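Local coordinates for protein 5-oxoprolinase subunit A (Thermus thermophilus, PDB 2DFA) that probably catalyses, in a complex with PxpB and PxpC, the cleavage of 5-oxoproline to L-glutamate driven by hydrolysis of ATP, at residues D4-A9 with H107-G112; C35-G40 with Y84-Y89; G64-V69 with R74-S79; Y115-A118 with E123-R126; L139-V142 with V148-E151. All blocks are in the same frame, centred on the assembly; numbering follows the deposited sequence.

Contact 1 (D4-A9 with H107-G112); sequences DLNADA and HVKPHG
K109 NZ is the polar atom that joins the two segments, and three acceptors from different parts of the fold surround it. N6 OD1 receives a hydrogen bond from K109 NZ at 3.1 Å. Here the C=O...N angle is 134° and the nitrogen is tilted 22° from the carbonyl plane. D8 OD1 lies 3.8 Å from K109 NZ, which makes that salt bridge a long one, and E163 supplies a second, stronger ionic partner. The lysine reaches this point by an all-extended chain, its CG anti to the backbone N (chi1 174°); it and the N6 side chain come from opposite directions, whereas D8 is crossed at about a right angle. N6 and D8 stand two residues apart on strand 2-9, so their side chains leave the same face of the strand, both directed toward 107-112. N32 ND2 bonds to both N6 OD1 and D8 OD1, while N6 ND2 is bonded to T219 OG1; the amide therefore has partners at both ends, which fixes its rotation. D8 OD2 and H111 ND1 are 4.9 Å apart, and together with H62 these residues may outline a vacant metal site. The contact lies about 2 Å from the centre of the chain, between strand 2-9, flanked by strands 30-34 and 219-222, and the loop that leads from helix 80-100 into helix 112-120, with strand 141-143 alongside that loop.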
# COMPACT_ATOMS: atom_id res chain seq x y z
N ASP A 4 21.20 26.19 12.79
CA ASP A 4 19.87 25.65 12.64
C ASP A 4 19.76 24.31 13.36
O ASP A 4 20.69 23.50 13.33
CB ASP A 4 19.53 25.48 11.15
CG ASP A 4 18.22 24.74 10.92
OD1 ASP A 4 18.23 23.48 10.93
OD2 ASP A 4 17.19 25.40 10.74
N LEU A 5 18.64 24.10 14.02
CA LEU A 5 18.37 22.85 14.73
C LEU A 5 17.24 22.19 13.95
O LEU A 5 16.16 22.76 13.82
CB LEU A 5 17.91 23.14 16.16
CG LEU A 5 18.91 22.88 17.29
CD1 LEU A 5 19.10 21.38 17.47
CD2 LEU A 5 20.23 23.55 16.97
N ASN A 6 17.49 20.99 13.43
CA ASN A 6 16.47 20.29 12.66
C ASN A 6 16.10 18.94 13.25
O ASN A 6 16.92 18.28 13.90
CB ASN A 6 16.92 20.13 11.20
CG ASN A 6 17.77 18.89 10.98
OD1 ASN A 6 17.27 17.77 10.93
ND2 ASN A 6 19.08 19.10 10.85
N ALA A 7 14.86 18.53 13.02
CA ALA A 7 14.38 17.24 13.50
C ALA A 7 13.34 16.71 12.53
O ALA A 7 12.67 17.48 11.84
CB ALA A 7 13.76 17.40 14.88
N ASP A 8 13.23 15.39 12.45
CA ASP A 8 12.25 14.79 11.56
C ASP A 8 10.90 14.95 12.23
O ASP A 8 10.81 15.02 13.46
CB ASP A 8 12.54 13.30 11.34
CG ASP A 8 13.94 13.06 10.82
OD1 ASP A 8 14.43 13.87 10.00
OD2 ASP A 8 14.55 12.04 11.22
N ALA A 9 9.84 15.01 11.42
CA ALA A 9 8.49 15.17 11.95
C ALA A 9 7.45 14.78 10.90
O ALA A 9 7.79 14.48 9.76
CB ALA A 9 8.26 16.61 12.37
N HIS A 107 13.83 23.26 2.44
CA HIS A 107 14.96 22.43 2.05
C HIS A 107 14.50 21.01 1.74
O HIS A 107 13.31 20.71 1.75
CB HIS A 107 15.97 22.36 3.21
CG HIS A 107 15.42 21.72 4.45
ND1 HIS A 107 14.59 22.38 5.33
CD2 HIS A 107 15.53 20.45 4.91
CE1 HIS A 107 14.22 21.55 6.29
NE2 HIS A 107 14.78 20.37 6.06
N VAL A 108 15.47 20.15 1.43
CA VAL A 108 15.21 18.75 1.17
C VAL A 108 16.29 17.96 1.89
O VAL A 108 17.46 18.35 1.89
CB VAL A 108 15.25 18.39 -0.33
CG1 VAL A 108 15.09 16.87 -0.51
CG2 VAL A 108 14.12 19.11 -1.07
N LYS A 109 15.88 16.87 2.52
CA LYS A 109 16.79 16.00 3.24
C LYS A 109 16.25 14.57 3.17
O LYS A 109 15.19 14.28 3.73
CB LYS A 109 16.89 16.41 4.71
CG LYS A 109 17.71 15.45 5.56
CD LYS A 109 17.57 15.82 7.04
CE LYS A 109 18.31 14.85 7.94
NZ LYS A 109 18.00 15.13 9.38
N PRO A 110 16.96 13.68 2.48
CA PRO A 110 16.54 12.27 2.33
C PRO A 110 16.38 11.59 3.69
O PRO A 110 17.06 11.95 4.65
CB PRO A 110 17.69 11.65 1.53
CG PRO A 110 18.23 12.82 0.74
CD PRO A 110 18.21 13.94 1.76
N HIS A 111 15.50 10.60 3.75
CA HIS A 111 15.24 9.87 4.99
C HIS A 111 15.80 8.45 5.01
O HIS A 111 15.88 7.77 3.99
CB HIS A 111 13.73 9.77 5.24
CG HIS A 111 13.36 8.71 6.23
ND1 HIS A 111 13.50 8.88 7.60
CD2 HIS A 111 12.92 7.44 6.06
CE1 HIS A 111 13.16 7.76 8.21
NE2 HIS A 111 12.80 6.87 7.30
N GLY A 112 16.17 8.01 6.22
CA GLY A 112 16.67 6.66 6.44
C GLY A 112 17.59 6.01 5.44
O GLY A 112 18.64 6.55 5.10

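Contact 2 (C35-G40 with Y84-Y89); sequences CGFHGG and YADVLY
F37 reaches from the loop 35-40 to the side of helix 80-100, where D86 and Y89 receive its ring. At the base of the side chain, CB rests 3.5 Å from the carbonyl O of F65, in the neighbouring loop. With CG set beside the backbone N and anti to the carbonyl carbon (chi1 -83°), the ring is carried out toward the helix. One flank of it, at F37 CD2, passes 3.6 Å from G64 O. Further along that flank, F37 CE2 meets the D86 carboxylate, 3.7 Å from its CG. D86 comes in at the ring's edge, near the ring plane, with the carboxylate turned 69° against the ring; its two oxygens lie at similar range from F37 CE2. The weakly positive C-H rim facing this anionic group is probably a mildly favourable electrostatic arrangement. The other flank belongs to Y89: F37 CE1 touches Y89 CD1 at 3.6 Å, and F37 CZ at the tip is 3.9 Å from that same Y89 CD1. The two rings are neither stacked nor perpendicular, for their planes differ by 52° and their centroids are 5.6 Å apart. Y89 OH has its partner across an interface, the carbonyl O of C35 of the second subunit, and the bond is reciprocated. A loop leaving a parallel strand, here 30-34, and leaning on a later helix of the surround is consistent with the curled beta/alpha barrel expected of the LamB/YcsF family.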
# COMPACT_ATOMS: atom_id res chain seq x y z
N CYS A 35 6.84 12.41 3.45
CA CYS A 35 5.99 12.68 2.30
C CYS A 35 5.08 11.55 1.82
O CYS A 35 4.72 11.50 0.64
CB CYS A 35 6.88 13.16 1.13
SG CYS A 35 8.02 14.52 1.58
N GLY A 36 4.70 10.65 2.73
CA GLY A 36 3.78 9.58 2.37
C GLY A 36 4.35 8.24 1.95
O GLY A 36 3.59 7.29 1.72
N PHE A 37 5.67 8.13 1.85
CA PHE A 37 6.29 6.86 1.44
C PHE A 37 6.73 5.98 2.61
O PHE A 37 6.45 4.78 2.62
CB PHE A 37 7.50 7.13 0.53
CG PHE A 37 7.13 7.35 -0.92
CD1 PHE A 37 6.03 8.12 -1.28
CD2 PHE A 37 7.91 6.79 -1.94
CE1 PHE A 37 5.71 8.34 -2.62
CE2 PHE A 37 7.60 7.00 -3.29
CZ PHE A 37 6.50 7.77 -3.63
N HIS A 38 7.44 6.56 3.57
CA HIS A 38 7.86 5.78 4.71
C HIS A 38 7.08 6.21 5.95
O HIS A 38 7.21 5.65 7.03
CB HIS A 38 9.35 6.01 4.94
CG HIS A 38 9.58 7.43 5.38
ND1 HIS A 38 9.74 8.47 4.51
CD2 HIS A 38 9.69 7.92 6.68
CE1 HIS A 38 9.93 9.55 5.28
NE2 HIS A 38 9.91 9.26 6.59
N GLY A 39 6.21 7.19 5.74
CA GLY A 39 5.36 7.70 6.79
C GLY A 39 4.71 8.98 6.29
O GLY A 39 4.95 9.40 5.15
N GLY A 40 3.89 9.61 7.13
CA GLY A 40 3.24 10.85 6.74
C GLY A 40 2.08 10.75 5.76
O GLY A 40 2.22 11.10 4.59
N TYR A 84 14.85 9.25 -8.74
CA TYR A 84 14.49 10.57 -9.27
C TYR A 84 12.98 10.82 -9.26
O TYR A 84 12.50 11.85 -8.77
CB TYR A 84 15.02 10.68 -10.71
CG TYR A 84 14.61 11.94 -11.44
CD1 TYR A 84 15.28 13.15 -11.23
CD2 TYR A 84 13.56 11.92 -12.36
CE1 TYR A 84 14.92 14.30 -11.93
CE2 TYR A 84 13.19 13.06 -13.06
CZ TYR A 84 13.88 14.25 -12.85
OH TYR A 84 13.56 15.37 -13.58
N ALA A 85 12.22 9.86 -9.79
CA ALA A 85 10.77 9.98 -9.85
C ALA A 85 10.12 9.97 -8.46
O ALA A 85 9.21 10.76 -8.18
CB ALA A 85 10.18 8.84 -10.70
N ASP A 86 10.59 9.08 -7.60
CA ASP A 86 10.05 8.99 -6.24
C ASP A 86 10.29 10.27 -5.44
O ASP A 86 9.41 10.73 -4.73
CB ASP A 86 10.65 7.79 -5.52
CG ASP A 86 10.06 6.48 -5.99
OD1 ASP A 86 9.21 6.50 -6.91
OD2 ASP A 86 10.43 5.43 -5.43
N VAL A 87 11.49 10.82 -5.56
CA VAL A 87 11.82 12.06 -4.85
C VAL A 87 10.99 13.22 -5.38
O VAL A 87 10.47 14.03 -4.60
CB VAL A 87 13.33 12.39 -4.98
CG1 VAL A 87 13.62 13.80 -4.42
CG2 VAL A 87 14.14 11.35 -4.21
N LEU A 88 10.85 13.32 -6.70
CA LEU A 88 10.04 14.40 -7.28
C LEU A 88 8.60 14.33 -6.78
O LEU A 88 8.01 15.34 -6.38
CB LEU A 88 10.01 14.31 -8.81
CG LEU A 88 10.98 15.17 -9.61
CD1 LEU A 88 10.72 14.97 -11.09
CD2 LEU A 88 10.77 16.64 -9.24
N TYR A 89 8.04 13.13 -6.83
CA TYR A 89 6.68 12.88 -6.40
C TYR A 89 6.47 13.36 -4.96
O TYR A 89 5.50 14.05 -4.66
CB TYR A 89 6.39 11.37 -6.49
CG TYR A 89 4.97 10.97 -6.13
CD1 TYR A 89 4.55 10.92 -4.79
CD2 TYR A 89 4.05 10.64 -7.12
CE1 TYR A 89 3.25 10.55 -4.46
CE2 TYR A 89 2.75 10.28 -6.81
CZ TYR A 89 2.35 10.23 -5.48
OH TYR A 89 1.06 9.89 -5.16

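Contact 3 (G64-V69 with R74-S79); sequences GFPDLV and REMALS
D67 and R74 cross at about a right angle, yet their flat ends lie almost in one plane, 14° apart, in a side-on bidentate salt bridge. R74 NE donates to the syn lone pair of D67 OD2 at 2.8 Å, with an N-H...O angle of 167°. R74 NH2 donates to D67 OD1, also at 2.8 Å, again on the syn side. The bend of the arginine at chi3 (-65°) turns its NE edge onto the acid. D67 OD1 additionally accepts the backbone N of G70, and R74 NH1 pairs with E82 of the third subunit. A lysine in place of R74 would probably lose the two-point grip, leaving D67 freer to turn and E82 of that subunit without its planar partner. F65 and M76 instead slide past each other in opposite directions. M76 CB sits over one ring face, 4.0 Å from the centroid, in a CH-pi contact. M76 SD lies obliquely, 4.9 Å from the centroid of the F65 ring, a Met-aromatic contact. L78 takes the ring edge, where its CD2 is 3.7 Å from F65 CD1, and P66 CD touches the same methyl, L78 CD2. The two segments run in roughly opposing directions, with inverse gamma turns centred on P66 and A77: a long connection between strand 58-62 and helix 80-100 of the beta/alpha fold, doubled back on itself where the third subunit docks.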
# COMPACT_ATOMS: atom_id res chain seq x y z
N GLY A 64 11.70 9.46 1.19
CA GLY A 64 12.27 8.16 1.50
C GLY A 64 11.89 7.08 0.50
O GLY A 64 11.19 7.34 -0.48
N PHE A 65 12.38 5.87 0.75
CA PHE A 65 12.07 4.72 -0.10
C PHE A 65 10.60 4.36 0.05
O PHE A 65 9.96 4.66 1.07
CB PHE A 65 12.89 3.50 0.33
CG PHE A 65 14.31 3.48 -0.17
CD1 PHE A 65 14.60 3.77 -1.51
CD2 PHE A 65 15.36 3.10 0.67
CE1 PHE A 65 15.91 3.68 -1.99
CE2 PHE A 65 16.66 3.00 0.19
CZ PHE A 65 16.94 3.29 -1.14
N PRO A 66 10.02 3.71 -0.98
CA PRO A 66 8.62 3.31 -0.91
C PRO A 66 8.55 2.01 -0.09
O PRO A 66 8.43 0.92 -0.65
CB PRO A 66 8.25 3.11 -2.38
CG PRO A 66 9.53 2.57 -2.95
CD PRO A 66 10.57 3.48 -2.33
N ASP A 67 8.63 2.15 1.23
CA ASP A 67 8.60 1.00 2.14
C ASP A 67 7.97 1.45 3.47
O ASP A 67 8.67 1.71 4.45
CB ASP A 67 10.03 0.50 2.36
CG ASP A 67 10.12 -0.72 3.28
OD1 ASP A 67 9.09 -1.39 3.51
OD2 ASP A 67 11.23 -0.99 3.78
N LEU A 68 6.65 1.54 3.48
CA LEU A 68 5.93 1.98 4.67
C LEU A 68 6.13 1.05 5.87
O LEU A 68 6.49 1.50 6.96
CB LEU A 68 4.44 2.10 4.37
CG LEU A 68 3.56 2.63 5.51
CD1 LEU A 68 4.04 4.01 5.94
CD2 LEU A 68 2.11 2.69 5.04
N VAL A 69 5.88 -0.24 5.67
CA VAL A 69 6.02 -1.18 6.77
C VAL A 69 7.44 -1.16 7.34
O VAL A 69 7.63 -1.35 8.54
CB VAL A 69 5.63 -2.64 6.34
CG1 VAL A 69 6.64 -3.20 5.35
CG2 VAL A 69 5.51 -3.53 7.56
N ARG A 74 14.98 0.36 5.30
CA ARG A 74 15.60 -0.78 4.64
C ARG A 74 16.10 -0.46 3.24
O ARG A 74 15.39 0.13 2.42
CB ARG A 74 14.60 -1.94 4.59
CG ARG A 74 14.08 -2.32 5.97
CD ARG A 74 13.16 -3.54 5.96
NE ARG A 74 11.91 -3.30 5.23
CZ ARG A 74 10.90 -4.17 5.20
NH1 ARG A 74 11.01 -5.32 5.85
NH2 ARG A 74 9.80 -3.90 4.51
N GLU A 75 17.35 -0.85 2.97
CA GLU A 75 17.96 -0.64 1.66
C GLU A 75 17.09 -1.28 0.58
O GLU A 75 16.61 -2.40 0.75
CB GLU A 75 19.36 -1.27 1.65
CG GLU A 75 19.94 -1.59 0.27
CD GLU A 75 20.17 -0.37 -0.60
OE1 GLU A 75 20.01 0.77 -0.10
OE2 GLU A 75 20.52 -0.55 -1.79
N MET A 76 16.87 -0.55 -0.51
CA MET A 76 16.07 -1.03 -1.64
C MET A 76 16.83 -0.75 -2.94
O MET A 76 17.32 0.36 -3.15
CB MET A 76 14.70 -0.33 -1.70
CG MET A 76 13.72 -0.72 -0.61
SD MET A 76 12.08 -0.05 -0.88
CE MET A 76 11.49 -1.09 -2.25
N ALA A 77 16.90 -1.75 -3.80
CA ALA A 77 17.62 -1.60 -5.07
C ALA A 77 16.88 -0.77 -6.12
O ALA A 77 16.54 -1.28 -7.19
CB ALA A 77 17.95 -2.98 -5.63
N LEU A 78 16.64 0.50 -5.82
CA LEU A 78 15.96 1.38 -6.78
C LEU A 78 16.95 1.86 -7.84
O LEU A 78 18.11 2.15 -7.53
CB LEU A 78 15.37 2.61 -6.08
CG LEU A 78 13.89 2.64 -5.69
CD1 LEU A 78 13.59 1.53 -4.69
CD2 LEU A 78 13.56 4.01 -5.09
N SER A 79 16.50 1.93 -9.08
CA SER A 79 17.36 2.41 -10.16
C SER A 79 17.42 3.93 -9.98
O SER A 79 16.56 4.51 -9.33
CB SER A 79 16.74 2.10 -11.52
OG SER A 79 15.52 2.79 -11.70

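Contact 4 (Y115-A118 with E123-R126); sequences YLKA and ETAR
A118 and A125 are the nearest residues of 115-118 and 123-126, their CA atoms 4.4 Å apart, just either side of the short junction between helix 112-120 and helix 122-135. Two alanines make such an approach possible: A125 CB lies 3.5 Å from A118 O, and no longer side chain separates the backbones at this point. T124 CG2 touches the backbone of the first helix, 4.0 Å from A118 CA. The other branch, OG1, stands beside the backbone N (chi1 -67°) and faces the aliphatic part of K117. The lysine passes across T124 at about a right angle, laying successive carbons by the hydroxyl: T124 OG1 is 3.4 Å from K117 CD and 3.2 Å from K117 CE. The methylene next to the ammonium group is the more polarised of the two, so the short approach to oxygen is probably a mildly attractive C-H...O contact. Neither polar end finds its partner within this pair of segments. T124 OG1 is hydrogen-bonded to D121 OD2 in the link between the helices, which fixes the rotation of the threonine, and K117 NZ turns away at its last bond (chi4 62°) to form a salt bridge with E75 OE2. F65 touches the lysine too, and Y149 of helix 148-155 packs on both A118 and A125. The whole is a tight corner between consecutive helices, with small residues at the closest approach of the two segments, on the helical layer of the beta/alpha fold.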
# COMPACT_ATOMS: atom_id res chain seq x y z
N TYR A 115 18.87 7.99 2.51
CA TYR A 115 19.94 8.90 2.92
C TYR A 115 21.26 8.12 2.91
O TYR A 115 22.24 8.55 2.30
CB TYR A 115 19.65 9.42 4.34
CG TYR A 115 20.55 10.54 4.82
CD1 TYR A 115 20.48 11.81 4.25
CD2 TYR A 115 21.47 10.32 5.85
CE1 TYR A 115 21.30 12.85 4.71
CE2 TYR A 115 22.29 11.35 6.32
CZ TYR A 115 22.20 12.61 5.74
OH TYR A 115 23.00 13.64 6.21
N LEU A 116 21.27 6.96 3.57
CA LEU A 116 22.46 6.13 3.63
C LEU A 116 22.91 5.65 2.25
O LEU A 116 24.11 5.63 1.96
CB LEU A 116 22.22 4.93 4.55
CG LEU A 116 21.95 5.26 6.02
CD1 LEU A 116 21.75 3.98 6.82
CD2 LEU A 116 23.12 6.07 6.59
N LYS A 117 21.97 5.27 1.39
CA LYS A 117 22.32 4.80 0.05
C LYS A 117 22.97 5.95 -0.70
O LYS A 117 23.94 5.76 -1.44
CB LYS A 117 21.07 4.32 -0.70
CG LYS A 117 21.36 3.63 -2.03
CD LYS A 117 20.06 3.22 -2.71
CE LYS A 117 20.30 2.47 -4.02
NZ LYS A 117 21.05 1.21 -3.83
N ALA A 118 22.45 7.16 -0.50
CA ALA A 118 22.98 8.36 -1.15
C ALA A 118 24.41 8.65 -0.70
O ALA A 118 25.25 9.05 -1.50
CB ALA A 118 22.09 9.55 -0.84
N GLU A 123 25.22 7.27 -8.05
CA GLU A 123 24.05 7.35 -8.91
C GLU A 123 22.79 7.74 -8.14
O GLU A 123 21.96 8.50 -8.64
CB GLU A 123 23.82 6.02 -9.64
CG GLU A 123 24.79 5.80 -10.80
CD GLU A 123 24.70 6.90 -11.84
OE1 GLU A 123 23.67 6.96 -12.55
OE2 GLU A 123 25.64 7.72 -11.93
N THR A 124 22.65 7.21 -6.93
CA THR A 124 21.50 7.54 -6.11
C THR A 124 21.60 9.00 -5.69
O THR A 124 20.62 9.74 -5.75
CB THR A 124 21.45 6.67 -4.84
OG1 THR A 124 21.20 5.31 -5.20
CG2 THR A 124 20.35 7.16 -3.90
N ALA A 125 22.78 9.40 -5.24
CA ALA A 125 23.02 10.78 -4.82
C ALA A 125 22.70 11.75 -5.96
O ALA A 125 22.04 12.77 -5.75
CB ALA A 125 24.47 10.96 -4.38
N ARG A 126 23.17 11.43 -7.15
CA ARG A 126 22.92 12.27 -8.32
C ARG A 126 21.43 12.37 -8.64
O ARG A 126 20.93 13.45 -8.95
CB ARG A 126 23.68 11.73 -9.54
CG ARG A 126 23.32 12.41 -10.85
CD ARG A 126 24.13 11.84 -12.02
NE ARG A 126 23.64 12.34 -13.31
CZ ARG A 126 22.60 11.84 -13.98
NH1 ARG A 126 21.92 10.81 -13.49
NH2 ARG A 126 22.24 12.37 -15.14

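Contact 5 (L139-V142 with V148-E151); sequences LPLV and VYEE
The ring of Y149 is approached aslant by L141 CD2 and V142 O, neither squarely over a face nor at an edge. Both lie on the same side of the ring plane, but toward different flanks of it: L141 CD2 is 3.8 Å from Y149 CE1, whereas V142 O is 3.4 Å from Y149 CE2. This is the strand-to-helix contact of a beta-alpha-beta crossover, in which helix 148-155 connects the parallel strands 141-143 and 160-164. Because Y149 CG is anti to the backbone N (chi1 177°), the ring extends away from the helix and carries its hydroxyl to the strand. L141 directs its side chain toward the helix, while that of V142 points away, so V142 takes part through its carbonyl group. Around this pair, A125 of helix 122-135, P110 and V143 also pack on the tyrosine, and all three residues of the contact are buried. With an alanine here instead of Y149, the isobutyl group of L141 would probably lose its main partner on this helix and a gap would open between strand and helix. Backbone bonds tie P140 and V142 to V108, and L141 to R159 and V161. At the tip of the tyrosine, the branch of L141 closes round the phenolic oxygen: Y149 OH is 3.3 Å from L141 CG and 3.2 Å from L141 CD1.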
# COMPACT_ATOMS: atom_id res chain seq x y z
N LEU A 139 16.50 25.32 -4.23
CA LEU A 139 16.33 24.52 -3.02
C LEU A 139 17.63 23.97 -2.44
O LEU A 139 18.40 23.30 -3.13
CB LEU A 139 15.40 23.33 -3.30
CG LEU A 139 13.89 23.50 -3.15
CD1 LEU A 139 13.20 22.25 -3.69
CD2 LEU A 139 13.55 23.71 -1.67
N PRO A 140 17.90 24.26 -1.15
CA PRO A 140 19.13 23.74 -0.56
C PRO A 140 18.95 22.26 -0.20
O PRO A 140 17.86 21.84 0.17
CB PRO A 140 19.32 24.61 0.67
CG PRO A 140 17.92 24.91 1.08
CD PRO A 140 17.23 25.20 -0.24
N LEU A 141 20.02 21.49 -0.35
CA LEU A 141 19.98 20.07 -0.02
C LEU A 141 20.85 19.85 1.19
O LEU A 141 22.01 20.28 1.22
CB LEU A 141 20.49 19.25 -1.21
CG LEU A 141 20.44 17.72 -1.12
CD1 LEU A 141 19.01 17.26 -0.85
CD2 LEU A 141 20.96 17.12 -2.42
N VAL A 142 20.29 19.21 2.21
CA VAL A 142 21.02 18.91 3.44
C VAL A 142 21.81 17.63 3.19
O VAL A 142 21.25 16.62 2.77
CB VAL A 142 20.04 18.71 4.63
CG1 VAL A 142 20.80 18.28 5.88
CG2 VAL A 142 19.28 20.00 4.88
N VAL A 148 30.11 11.20 -0.95
CA VAL A 148 29.91 11.30 -2.39
C VAL A 148 28.58 12.01 -2.60
O VAL A 148 28.30 12.55 -3.67
CB VAL A 148 29.86 9.90 -3.06
CG1 VAL A 148 31.18 9.17 -2.85
CG2 VAL A 148 28.71 9.09 -2.49
N TYR A 149 27.77 12.02 -1.55
CA TYR A 149 26.47 12.67 -1.58
C TYR A 149 26.68 14.19 -1.65
O TYR A 149 26.04 14.88 -2.44
CB TYR A 149 25.69 12.26 -0.33
CG TYR A 149 24.34 12.91 -0.17
CD1 TYR A 149 23.55 13.20 -1.27
CD2 TYR A 149 23.86 13.24 1.10
CE1 TYR A 149 22.30 13.80 -1.12
CE2 TYR A 149 22.62 13.84 1.26
CZ TYR A 149 21.85 14.12 0.15
OH TYR A 149 20.63 14.74 0.31
N GLU A 150 27.59 14.71 -0.83
CA GLU A 150 27.87 16.14 -0.86
C GLU A 150 28.45 16.48 -2.23
O GLU A 150 28.12 17.50 -2.83
CB GLU A 150 28.90 16.52 0.22
CG GLU A 150 29.09 18.02 0.36
CD GLU A 150 30.35 18.39 1.14
OE1 GLU A 150 30.71 17.66 2.08
OE2 GLU A 150 30.95 19.44 0.82
N GLU A 151 29.32 15.59 -2.72
CA GLU A 151 29.96 15.78 -4.02
C GLU A 151 28.99 15.90 -5.18
O GLU A 151 29.07 16.84 -5.98
CB GLU A 151 30.91 14.62 -4.30
CG GLU A 151 32.17 14.60 -3.45
CD GLU A 151 33.08 13.44 -3.81
OE1 GLU A 151 33.34 13.23 -5.02
OE2 GLU A 151 33.53 12.73 -2.88

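Overall arrangement
Contact 1 lies at the core, and the centres of the other four lie about 13 to 18 Å from it. H38 of contact 2 stacks on H111 of contact 1, their CD2 atoms 3.3 Å apart, close to the possible metal site of D8, H62 and H111; F37 and F65 come near that site without touching its residues. Contacts 2 and 3, like 4 and 5, are about 10 Å apart, centre to centre. Contact 3 is tied to contact 4 by a salt bridge, E75 OE2 to K117 NZ at 2.7 Å. Contacts 4 and 5 meet where Y149 packs on A118 and A125. V108 O of contact 1 probably bonds to V142 N of contact 5 at 3.0 Å.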